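Local atomic coordinates of GH62 hydrolase (Scytalidium thermophilum, PDB entry 4PVA), a protein that probably removes L-arabinofuranosyl side groups from arabinoxylan, acting as a family 62 alpha-L-arabinofuranosidase with a five-bladed beta-propeller fold. Residues 103-114 / 297-307; 162-170 / 221-229. One frame throughout, in Å; residues are numbered along the deposited sequence.

Interaction 1: residues 103-114 / 297-307; sequences PQVFYFEPHKLW and EVIRTLTDQTL
The guanidinium of Arg300 meets Val105 edge-on: Val105 O lies in its plane and accepts from both NH2, at 2.8 Å, and NH1, at 2.9 Å. Leu307 CD1 sits over one face, offset toward the rim. At the edge, Arg300 NH2 also forms a salt bridge of 3.1 Å with Glu297 OE1, which is hydrogen-bonded in addition to Thr49. A leucine in place of Arg300 would probably leave Val105 O without either donor and Glu297 without its cationic mate. The indole of Trp114 carries Tyr107 CD1 over one face, while its CH2 touches Thr303 CB at 3.7 Å. Further along, Gln305 rests its aliphatic stem against two phenyl rings, CB lying 3.9 Å from Phe106 CD1 and 3.7 Å from Phe108 CD1. With CG between the backbone N and the carbonyl carbon (chi1 70°) and a bend at chi2 (-81°), the amide turns back to the strand end, where OE1 accepts from Glu109 N at 3.0 Å, the donor standing above the amide plane; a water joins NE2 to Glu109 OE1. Between these two sites Tyr107 N donates almost straight (175°) to Thr303 O. Strand 101-108 borders one propeller blade, and segment 297-307, running along it near the middle of the propeller, supplies what a neighbouring strand would: partners for Val105 O, Tyr107 N and, just beyond the strand, Glu109 N, each met by different chemistry.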
loop_
_atom_site.group_PDB
_atom_site.type_symbol
_atom_site.label_atom_id
_atom_site.label_comp_id
_atom_site.label_asym_id
_atom_site.label_seq_id
_atom_site.Cartn_x
_atom_site.Cartn_y
_atom_site.Cartn_z
ATOM N N PRO A 103 1.281 5.660 -3.151
ATOM C CA PRO A 103 1.773 4.833 -4.246
ATOM C C PRO A 103 1.935 3.351 -3.897
ATOM O O PRO A 103 2.082 2.968 -2.711
ATOM C CB PRO A 103 3.151 5.429 -4.528
ATOM C CG PRO A 103 3.605 5.935 -3.210
ATOM C CD PRO A 103 2.375 6.408 -2.507
ATOM N N GLN A 104 1.979 2.543 -4.955
ATOM C CA GLN A 104 2.301 1.119 -4.960
ATOM C C GLN A 104 3.222 0.938 -6.162
ATOM O O GLN A 104 2.836 1.334 -7.265
ATOM C CB GLN A 104 1.055 0.280 -5.151
ATOM C CG GLN A 104 1.328 -1.204 -5.276
ATOM C CD GLN A 104 0.299 -1.974 -6.052
ATOM O OE1 GLN A 104 -0.427 -1.418 -6.875
ATOM N NE2 GLN A 104 0.247 -3.274 -5.815
ATOM N N VAL A 105 4.377 0.323 -5.975
ATOM C CA VAL A 105 5.333 0.109 -7.077
ATOM C C VAL A 105 5.501 -1.365 -7.395
ATOM O O VAL A 105 5.626 -2.186 -6.497
ATOM C CB VAL A 105 6.713 0.748 -6.780
ATOM C CG1 VAL A 105 7.521 0.034 -5.725
ATOM C CG2 VAL A 105 7.490 0.875 -8.081
ATOM N N PHE A 106 5.558 -1.711 -8.676
ATOM C CA PHE A 106 5.851 -3.062 -9.109
ATOM C C PHE A 106 6.375 -3.029 -10.534
ATOM O O PHE A 106 6.201 -2.030 -11.244
ATOM C CB PHE A 106 4.632 -4.005 -8.998
ATOM C CG PHE A 106 3.434 -3.524 -9.751
ATOM C CD1 PHE A 106 3.255 -3.815 -11.109
ATOM C CD2 PHE A 106 2.503 -2.690 -9.132
ATOM C CE1 PHE A 106 2.161 -3.321 -11.798
ATOM C CE2 PHE A 106 1.433 -2.185 -9.813
ATOM C CZ PHE A 106 1.261 -2.496 -11.153
ATOM N N TYR A 107 7.030 -4.118 -10.930
ATOM C CA TYR A 107 7.572 -4.271 -12.287
ATOM C C TYR A 107 6.614 -5.081 -13.119
ATOM O O TYR A 107 6.304 -6.228 -12.812
ATOM C CB TYR A 107 8.913 -4.977 -12.207
ATOM C CG TYR A 107 9.700 -4.980 -13.510
ATOM C CD1 TYR A 107 10.220 -3.815 -14.041
ATOM C CD2 TYR A 107 9.912 -6.164 -14.183
ATOM C CE1 TYR A 107 10.956 -3.843 -15.228
ATOM C CE2 TYR A 107 10.623 -6.180 -15.362
ATOM C CZ TYR A 107 11.126 -5.046 -15.841
ATOM O OH TYR A 107 11.879 -5.054 -17.020
ATOM N N PHE A 108 6.098 -4.457 -14.180
ATOM C CA PHE A 108 5.164 -5.104 -15.054
ATOM C C PHE A 108 6.040 -5.760 -16.134
ATOM O O PHE A 108 6.371 -5.137 -17.161
ATOM C CB PHE A 108 4.122 -4.140 -15.668
ATOM C CG PHE A 108 3.001 -4.863 -16.341
ATOM C CD1 PHE A 108 1.986 -5.426 -15.613
ATOM C CD2 PHE A 108 2.953 -4.959 -17.733
ATOM C CE1 PHE A 108 0.966 -6.127 -16.224
ATOM C CE2 PHE A 108 1.943 -5.669 -18.343
ATOM C CZ PHE A 108 0.940 -6.236 -17.608
ATOM N N GLU A 109 6.371 -7.026 -15.927
ATOM C CA GLU A 109 7.409 -7.696 -16.720
ATOM C C GLU A 109 7.084 -7.713 -18.215
ATOM O O GLU A 109 7.990 -7.478 -19.031
ATOM C CB GLU A 109 7.697 -9.093 -16.154
ATOM C CG GLU A 109 8.791 -9.871 -16.893
ATOM C CD GLU A 109 8.294 -10.471 -18.198
ATOM O OE1 GLU A 109 7.094 -10.801 -18.320
ATOM O OE2 GLU A 109 9.113 -10.603 -19.131
ATOM N N PRO A 110 5.817 -7.960 -18.603
ATOM C CA PRO A 110 5.566 -7.948 -20.057
ATOM C C PRO A 110 5.889 -6.620 -20.758
ATOM O O PRO A 110 6.125 -6.645 -21.998
ATOM C CB PRO A 110 4.075 -8.288 -20.151
ATOM C CG PRO A 110 3.778 -9.053 -18.900
ATOM C CD PRO A 110 4.656 -8.451 -17.843
ATOM N N HIS A 111 5.898 -5.469 -20.085
ATOM C CA HIS A 111 6.272 -4.187 -20.691
ATOM C C HIS A 111 7.692 -3.728 -20.394
ATOM O O HIS A 111 8.101 -2.662 -20.829
ATOM C CB HIS A 111 5.337 -3.041 -20.274
ATOM C CG HIS A 111 3.916 -3.236 -20.679
ATOM N ND1 HIS A 111 2.892 -2.467 -20.171
ATOM C CD2 HIS A 111 3.335 -4.160 -21.475
ATOM C CE1 HIS A 111 1.745 -2.886 -20.670
ATOM N NE2 HIS A 111 1.981 -3.916 -21.457
ATOM N N LYS A 112 8.400 -4.495 -19.579
ATOM C CA LYS A 112 9.704 -4.083 -19.089
ATOM C C LYS A 112 9.653 -2.665 -18.528
ATOM O O LYS A 112 10.555 -1.865 -18.683
ATOM C CB LYS A 112 10.739 -4.220 -20.228
ATOM C CG LYS A 112 10.749 -5.607 -20.851
ATOM C CD LYS A 112 11.300 -6.644 -19.928
ATOM C CE LYS A 112 11.400 -8.021 -20.583
ATOM N NZ LYS A 112 10.077 -8.599 -20.970
ATOM N N LEU A 113 8.585 -2.390 -17.763
ATOM C CA LEU A 113 8.395 -1.087 -17.135
ATOM C C LEU A 113 7.984 -1.253 -15.687
ATOM O O LEU A 113 7.129 -2.085 -15.388
ATOM C CB LEU A 113 7.292 -0.297 -17.816
ATOM C CG LEU A 113 7.591 0.257 -19.205
ATOM C CD1 LEU A 113 6.327 0.889 -19.763
ATOM C CD2 LEU A 113 8.696 1.285 -19.151
ATOM N N TRP A 114 8.568 -0.420 -14.843
ATOM C CA TRP A 114 8.023 -0.220 -13.489
ATOM C C TRP A 114 6.754 0.604 -13.641
ATOM O O TRP A 114 6.716 1.582 -14.409
ATOM C CB TRP A 114 9.014 0.494 -12.590
ATOM C CG TRP A 114 10.226 -0.329 -12.299
ATOM C CD1 TRP A 114 11.391 -0.384 -13.007
ATOM C CD2 TRP A 114 10.366 -1.282 -11.238
ATOM N NE1 TRP A 114 12.246 -1.294 -12.440
ATOM C CE2 TRP A 114 11.641 -1.862 -11.348
ATOM C CE3 TRP A 114 9.537 -1.674 -10.184
ATOM C CZ2 TRP A 114 12.103 -2.821 -10.442
ATOM C CZ3 TRP A 114 9.993 -2.627 -9.297
ATOM C CH2 TRP A 114 11.252 -3.203 -9.442
ATOM N N GLU A 297 3.162 -1.442 3.696
ATOM C CA GLU A 297 3.361 -2.396 2.632
ATOM C C GLU A 297 4.501 -3.310 2.973
ATOM O O GLU A 297 5.533 -2.899 3.562
ATOM C CB GLU A 297 3.695 -1.706 1.297
ATOM C CG GLU A 297 2.510 -1.534 0.363
ATOM C CD GLU A 297 2.937 -1.192 -1.063
ATOM O OE1 GLU A 297 3.888 -1.850 -1.559
ATOM O OE2 GLU A 297 2.300 -0.333 -1.700
ATOM N N VAL A 298 4.402 -4.549 2.546
ATOM C CA VAL A 298 5.511 -5.503 2.615
ATOM C C VAL A 298 6.622 -5.099 1.651
ATOM O O VAL A 298 6.359 -4.771 0.469
ATOM C CB VAL A 298 5.003 -6.930 2.260
ATOM C CG1 VAL A 298 6.150 -7.928 2.231
ATOM C CG2 VAL A 298 3.923 -7.355 3.229
ATOM N N ILE A 299 7.853 -5.149 2.095
ATOM C CA ILE A 299 8.999 -4.924 1.218
ATOM C C ILE A 299 9.178 -6.154 0.355
ATOM O O ILE A 299 9.437 -7.252 0.854
ATOM C CB ILE A 299 10.278 -4.642 2.014
ATOM C CG1 ILE A 299 10.102 -3.465 2.970
ATOM C CG2 ILE A 299 11.428 -4.342 1.046
ATOM C CD1 ILE A 299 11.313 -3.194 3.836
ATOM N N ARG A 300 9.047 -5.990 -0.950
ATOM C CA ARG A 300 9.048 -7.133 -1.852
ATOM C C ARG A 300 10.414 -7.340 -2.538
ATOM O O ARG A 300 11.020 -6.406 -3.048
ATOM C CB ARG A 300 7.941 -6.966 -2.885
ATOM C CG ARG A 300 6.578 -7.285 -2.322
ATOM C CD ARG A 300 5.467 -6.847 -3.262
ATOM N NE ARG A 300 5.219 -5.402 -3.200
ATOM C CZ ARG A 300 5.483 -4.507 -4.160
ATOM N NH1 ARG A 300 5.909 -4.884 -5.371
ATOM N NH2 ARG A 300 5.233 -3.240 -3.919
ATOM N N THR A 301 10.859 -8.596 -2.595
ATOM C CA THR A 301 11.986 -9.022 -3.434
ATOM C C THR A 301 11.545 -9.649 -4.732
ATOM O O THR A 301 12.343 -9.687 -5.683
ATOM C CB THR A 301 12.877 -10.044 -2.686
ATOM O OG1 THR A 301 12.054 -11.120 -2.232
ATOM C CG2 THR A 301 13.543 -9.369 -1.521
ATOM N N LEU A 302 10.333 -10.164 -4.793
ATOM C CA LEU A 302 9.731 -10.687 -6.018
ATOM C C LEU A 302 8.911 -9.517 -6.514
ATOM O O LEU A 302 7.786 -9.287 -6.058
ATOM C CB LEU A 302 8.901 -11.940 -5.712
ATOM C CG LEU A 302 9.693 -13.055 -5.021
ATOM C CD1 LEU A 302 8.754 -14.165 -4.632
ATOM C CD2 LEU A 302 10.792 -13.600 -5.924
ATOM N N THR A 303 9.476 -8.747 -7.418
ATOM C CA THR A 303 8.987 -7.392 -7.674
ATOM C C THR A 303 7.953 -7.245 -8.777
ATOM O O THR A 303 7.501 -6.128 -9.005
ATOM C CB THR A 303 10.147 -6.461 -8.017
ATOM O OG1 THR A 303 10.797 -6.954 -9.190
ATOM C CG2 THR A 303 11.124 -6.396 -6.886
ATOM N N ASP A 304 7.527 -8.350 -9.381
ATOM C CA ASP A 304 6.673 -8.272 -10.553
ATOM C C ASP A 304 5.190 -8.069 -10.204
ATOM O O ASP A 304 4.807 -7.940 -9.012
ATOM C CB ASP A 304 6.902 -9.438 -11.517
ATOM C CG ASP A 304 6.196 -10.693 -11.181
ATOM O OD1 ASP A 304 5.427 -10.777 -10.202
ATOM O OD2 ASP A 304 6.429 -11.712 -11.887
ATOM N N GLN A 305 4.336 -8.062 -11.214
ATOM C CA GLN A 305 2.953 -7.667 -11.095
ATOM C C GLN A 305 2.067 -8.672 -10.401
ATOM O O GLN A 305 0.896 -8.405 -10.242
ATOM C CB GLN A 305 2.404 -7.355 -12.509
ATOM C CG GLN A 305 2.231 -8.576 -13.407
ATOM C CD GLN A 305 3.492 -9.065 -14.101
ATOM O OE1 GLN A 305 4.527 -8.445 -14.077
ATOM N NE2 GLN A 305 3.358 -10.201 -14.713
ATOM N N THR A 306 2.635 -9.823 -10.039
ATOM C CA THR A 306 1.873 -10.801 -9.281
ATOM C C THR A 306 1.852 -10.521 -7.767
ATOM O O THR A 306 1.131 -11.194 -7.031
ATOM C CB THR A 306 2.354 -12.262 -9.546
ATOM O OG1 THR A 306 3.685 -12.425 -9.056
ATOM C CG2 THR A 306 2.293 -12.604 -11.037
ATOM N N LEU A 307 2.678 -9.587 -7.296
ATOM C CA LEU A 307 2.669 -9.170 -5.876
ATOM C C LEU A 307 2.827 -10.402 -4.980
ATOM O O LEU A 307 2.121 -10.600 -3.982
ATOM C CB LEU A 307 1.415 -8.363 -5.554
ATOM C CG LEU A 307 1.461 -6.870 -5.887
ATOM C CD1 LEU A 307 2.495 -6.136 -5.081
ATOM C CD2 LEU A 307 1.683 -6.596 -7.388
HETATM O O HOH W 1 5.406 -11.750 -16.321
#

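Interaction 2: residues 162-170 / 221-229; sequences VDMWVVCDD and WEAACIYRI. With PO4 (phosphate ion), chain E.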
loop_
_atom_site.group_PDB
_atom_site.type_symbol
_atom_site.label_atom_id
_atom_site.label_comp_id
_atom_site.label_asym_id
_atom_site.label_seq_id
_atom_site.Cartn_x
_atom_site.Cartn_y
_atom_site.Cartn_z
ATOM N N VAL A 162 -9.829 6.462 -2.743
ATOM C CA VAL A 162 -8.428 6.441 -2.334
ATOM C C VAL A 162 -7.863 5.017 -2.378
ATOM O O VAL A 162 -8.604 4.014 -2.382
ATOM C CB VAL A 162 -8.241 7.007 -0.887
ATOM C CG1 VAL A 162 -8.697 8.441 -0.792
ATOM C CG2 VAL A 162 -8.980 6.168 0.149
ATOM N N ASP A 163 -6.535 4.945 -2.330
ATOM C CA ASP A 163 -5.778 3.750 -1.986
ATOM C C ASP A 163 -5.886 2.666 -3.021
ATOM O O ASP A 163 -6.504 1.587 -2.822
ATOM C CB ASP A 163 -6.138 3.264 -0.583
ATOM C CG ASP A 163 -5.766 4.268 0.461
ATOM O OD1 ASP A 163 -5.201 5.344 0.128
ATOM O OD2 ASP A 163 -5.996 4.046 1.647
HETATM N N MSE A 164 -5.213 2.910 -4.139
HETATM C CA MSE A 164 -5.301 2.061 -5.320
HETATM C C MSE A 164 -4.277 0.948 -5.268
HETATM O O MSE A 164 -3.095 1.166 -4.924
HETATM C CB MSE A 164 -5.026 2.957 -6.547
HETATM C CG MSE A 164 -5.710 4.305 -6.590
HETATM SE SE MSE A 164 -7.640 4.050 -6.513
HETATM C CE MSE A 164 -8.130 5.952 -6.334
ATOM N N TRP A 165 -4.688 -0.268 -5.624
ATOM C CA TRP A 165 -3.808 -1.439 -5.549
ATOM C C TRP A 165 -4.023 -2.354 -6.735
ATOM O O TRP A 165 -5.149 -2.833 -6.935
ATOM C CB TRP A 165 -4.106 -2.227 -4.252
ATOM C CG TRP A 165 -3.212 -3.400 -4.063
ATOM C CD1 TRP A 165 -3.370 -4.667 -4.549
ATOM C CD2 TRP A 165 -2.002 -3.404 -3.331
ATOM N NE1 TRP A 165 -2.312 -5.458 -4.171
ATOM C CE2 TRP A 165 -1.453 -4.690 -3.437
ATOM C CE3 TRP A 165 -1.304 -2.436 -2.618
ATOM C CZ2 TRP A 165 -0.279 -5.048 -2.809
ATOM C CZ3 TRP A 165 -0.109 -2.793 -2.020
ATOM C CH2 TRP A 165 0.383 -4.073 -2.119
ATOM N N VAL A 166 -2.976 -2.642 -7.492
ATOM C CA VAL A 166 -3.042 -3.621 -8.569
ATOM C C VAL A 166 -2.400 -4.942 -8.152
ATOM O O VAL A 166 -1.338 -4.972 -7.526
ATOM C CB VAL A 166 -2.327 -3.093 -9.843
ATOM C CG1 VAL A 166 -2.114 -4.164 -10.903
ATOM C CG2 VAL A 166 -3.083 -1.911 -10.391
ATOM N N VAL A 167 -3.038 -6.037 -8.544
ATOM C CA VAL A 167 -2.447 -7.360 -8.445
ATOM C C VAL A 167 -2.936 -8.206 -9.600
ATOM O O VAL A 167 -4.113 -8.194 -9.932
ATOM C CB VAL A 167 -2.712 -8.007 -7.059
ATOM C CG1 VAL A 167 -4.199 -8.063 -6.762
ATOM C CG2 VAL A 167 -2.090 -9.404 -6.978
ATOM N N CYS A 168 -2.017 -8.941 -10.203
ATOM C CA CYS A 168 -2.306 -9.764 -11.375
ATOM C C CYS A 168 -2.116 -11.222 -11.049
ATOM O O CYS A 168 -1.200 -11.571 -10.318
ATOM C CB CYS A 168 -1.400 -9.373 -12.557
ATOM S SG CYS A 168 -1.360 -7.593 -12.890
ATOM N N ASP A 169 -3.006 -12.076 -11.569
ATOM C CA ASP A 169 -2.822 -13.537 -11.386
ATOM C C ASP A 169 -1.719 -14.035 -12.325
ATOM O O ASP A 169 -1.176 -13.271 -13.129
ATOM C CB ASP A 169 -4.151 -14.312 -11.510
ATOM C CG ASP A 169 -4.729 -14.342 -12.946
ATOM O OD1 ASP A 169 -3.928 -14.628 -13.879
ATOM O OD2 ASP A 169 -5.958 -14.174 -13.135
ATOM N N ASP A 170 -1.305 -15.278 -12.129
ATOM C CA ASP A 170 -0.165 -15.795 -12.906
ATOM C C ASP A 170 -0.623 -16.830 -13.932
ATOM O O ASP A 170 0.168 -17.725 -14.310
ATOM C CB ASP A 170 0.979 -16.287 -12.002
ATOM C CG ASP A 170 0.688 -17.588 -11.362
ATOM O OD1 ASP A 170 -0.474 -18.021 -11.434
ATOM O OD2 ASP A 170 1.618 -18.214 -10.783
ATOM N N TRP A 221 -11.591 0.279 6.354
ATOM C CA TRP A 221 -11.405 1.708 6.133
ATOM C C TRP A 221 -10.687 2.006 4.841
ATOM O O TRP A 221 -11.251 2.683 3.970
ATOM C CB TRP A 221 -10.698 2.305 7.355
ATOM C CG TRP A 221 -10.470 3.803 7.304
ATOM C CD1 TRP A 221 -9.250 4.443 7.409
ATOM C CD2 TRP A 221 -11.442 4.811 7.132
ATOM N NE1 TRP A 221 -9.425 5.785 7.298
ATOM C CE2 TRP A 221 -10.746 6.048 7.113
ATOM C CE3 TRP A 221 -12.808 4.803 6.990
ATOM C CZ2 TRP A 221 -11.396 7.296 7.001
ATOM C CZ3 TRP A 221 -13.474 6.059 6.866
ATOM C CH2 TRP A 221 -12.757 7.273 6.872
ATOM N N GLU A 222 -9.454 1.541 4.683
ATOM C CA GLU A 222 -8.729 1.812 3.452
ATOM C C GLU A 222 -7.427 1.030 3.468
ATOM O O GLU A 222 -7.250 0.070 4.218
ATOM C CB GLU A 222 -8.571 3.296 3.136
ATOM C CG GLU A 222 -7.777 3.882 4.264
ATOM C CD GLU A 222 -7.443 5.382 4.133
ATOM O OE1 GLU A 222 -8.174 6.268 3.674
ATOM O OE2 GLU A 222 -6.355 5.683 4.582
ATOM N N ALA A 223 -6.549 1.378 2.557
ATOM C CA ALA A 223 -5.163 0.906 2.532
ATOM C C ALA A 223 -5.085 -0.595 2.311
ATOM O O ALA A 223 -4.260 -1.301 2.913
ATOM C CB ALA A 223 -4.417 1.354 3.784
ATOM N N ALA A 224 -5.889 -1.111 1.402
ATOM C CA ALA A 224 -5.851 -2.527 1.103
ATOM C C ALA A 224 -4.533 -2.930 0.439
ATOM O O ALA A 224 -3.920 -2.198 -0.352
ATOM C CB ALA A 224 -6.997 -2.905 0.198
ATOM N N CYS A 225 -4.135 -4.150 0.752
ATOM C CA CYS A 225 -3.044 -4.863 0.083
ATOM C C CYS A 225 -3.550 -6.238 -0.246
ATOM O O CYS A 225 -4.142 -6.877 0.605
ATOM C CB CYS A 225 -1.820 -5.054 1.005
ATOM S SG CYS A 225 -1.116 -3.590 1.766
ATOM N N ILE A 226 -3.306 -6.713 -1.463
ATOM C CA ILE A 226 -3.598 -8.086 -1.853
ATOM C C ILE A 226 -2.323 -8.701 -2.387
ATOM O O ILE A 226 -1.750 -8.225 -3.372
ATOM C CB ILE A 226 -4.726 -8.203 -2.901
ATOM C CG1 ILE A 226 -6.092 -7.668 -2.404
ATOM C CG2 ILE A 226 -4.867 -9.647 -3.319
ATOM C CD1 ILE A 226 -6.224 -6.177 -2.232
ATOM N N TYR A 227 -1.887 -9.770 -1.734
ATOM C CA TYR A 227 -0.629 -10.478 -2.048
ATOM C C TYR A 227 -0.888 -11.928 -2.393
ATOM O O TYR A 227 -1.753 -12.578 -1.810
ATOM C CB TYR A 227 0.305 -10.449 -0.861
ATOM C CG TYR A 227 0.784 -9.094 -0.446
ATOM C CD1 TYR A 227 1.688 -8.396 -1.230
ATOM C CD2 TYR A 227 0.389 -8.506 0.734
ATOM C CE1 TYR A 227 2.156 -7.164 -0.855
ATOM C CE2 TYR A 227 0.863 -7.274 1.116
ATOM C CZ TYR A 227 1.741 -6.599 0.318
ATOM O OH TYR A 227 2.212 -5.363 0.710
ATOM N N ARG A 228 -0.093 -12.445 -3.321
ATOM C CA ARG A 228 0.005 -13.884 -3.534
ATOM C C ARG A 228 1.015 -14.488 -2.575
ATOM O O ARG A 228 2.074 -13.929 -2.360
ATOM C CB ARG A 228 0.501 -14.131 -4.954
ATOM C CG ARG A 228 0.931 -15.570 -5.272
ATOM C CD ARG A 228 -0.239 -16.504 -5.248
ATOM N NE ARG A 228 0.161 -17.926 -5.135
ATOM C CZ ARG A 228 0.441 -18.709 -6.163
ATOM N NH1 ARG A 228 0.471 -18.248 -7.390
ATOM N NH2 ARG A 228 0.750 -19.979 -5.915
ATOM N N ILE A 229 0.674 -15.630 -2.006
ATOM C CA ILE A 229 1.608 -16.368 -1.167
ATOM C C ILE A 229 2.265 -17.434 -2.036
ATOM O O ILE A 229 1.610 -18.325 -2.562
ATOM C CB ILE A 229 0.890 -17.015 0.036
ATOM C CG1 ILE A 229 0.156 -15.958 0.880
ATOM C CG2 ILE A 229 1.870 -17.845 0.877
ATOM C CD1 ILE A 229 0.931 -14.732 1.300
HETATM P P PO4 E . 1.465 -21.404 -9.138
HETATM O O1 PO4 E . 0.192 -22.193 -9.127
HETATM O O2 PO4 E . 0.938 -20.031 -9.461
HETATM O O3 PO4 E . 2.120 -21.491 -7.787
HETATM O O4 PO4 E . 2.462 -21.852 -10.166
HETATM O O HOH W 2 -7.673 0.265 -0.544
HETATM O O HOH W 3 -4.293 0.360 -1.250
#
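Trp165 NE1 donates to Ile226 O across 2.9 Å, a direct bond from a side chain to the backbone of the facing strand. Strands 162-168 and 222-229 run nearly parallel (8°), their axes 6.4 Å apart at closest, as befits the first strands of adjacent propeller blades, and the indole spans the gap between them. With CG anti to the backbone N (chi1 -177°), Trp165 reaches across and lays one face on the facing chain: Cys225 CA stands 3.8 Å from the centroid of the six-membered ring, a CH-pi contact over the face. Its far edge then points at the face of Tyr227, an offset edge-to-face pair with planes 83° apart; Tyr227 OH is hydrogen-bonded to Val298 N. Val167 and Ile226 add an apolar crossing beyond the indole. Where the strands begin, two waters bridge Asp163 O to Ala224, one reaching its N, the other its O with only a weak bond to Asp163 O, and Ala223 N makes a weak bond to Asp163 OD2. That oxygen also lies 3.4 Å from Glu222 OE2, and the Glu222 side chain approaches another bound phosphate. At the other end Arg228 holds a phosphate, probably from the crystallisation liquor, in the plane of its guanidinium: NH1 bonds O2 at 2.8 Å and NH2 bonds O3. Asp170 OD2 completes a long salt bridge to Arg228 NH1 of 3.6 Å. The chemistry thus changes along the strands, from two close carboxylates and water, through an aromatic core, to an arginine pairing with carboxylate and phosphate.

Interactions 1 and 2 have centres about 12 Å apart and share a border around the propeller axis. Along the chain the second is nested within the loop that the first closes. Gln104 NE2 probably donates to Val166 O at 2.9 Å and lies 3.2 Å from Trp165 CE2, joining strand 101-108 to strand 162-168. Leu307 O is 3.0 Å from Arg228 N, a probable backbone hydrogen bond that carries segment 297-307 to strand 222-229. Segment 297-307 therefore runs through the middle and touches strands of four other blades. Asp163 and Glu222, the latter beside a phosphate, are consistent with the GH62 active-site pocket at the start of their strands; His295, just ahead of segment 297-307, touches Asp163.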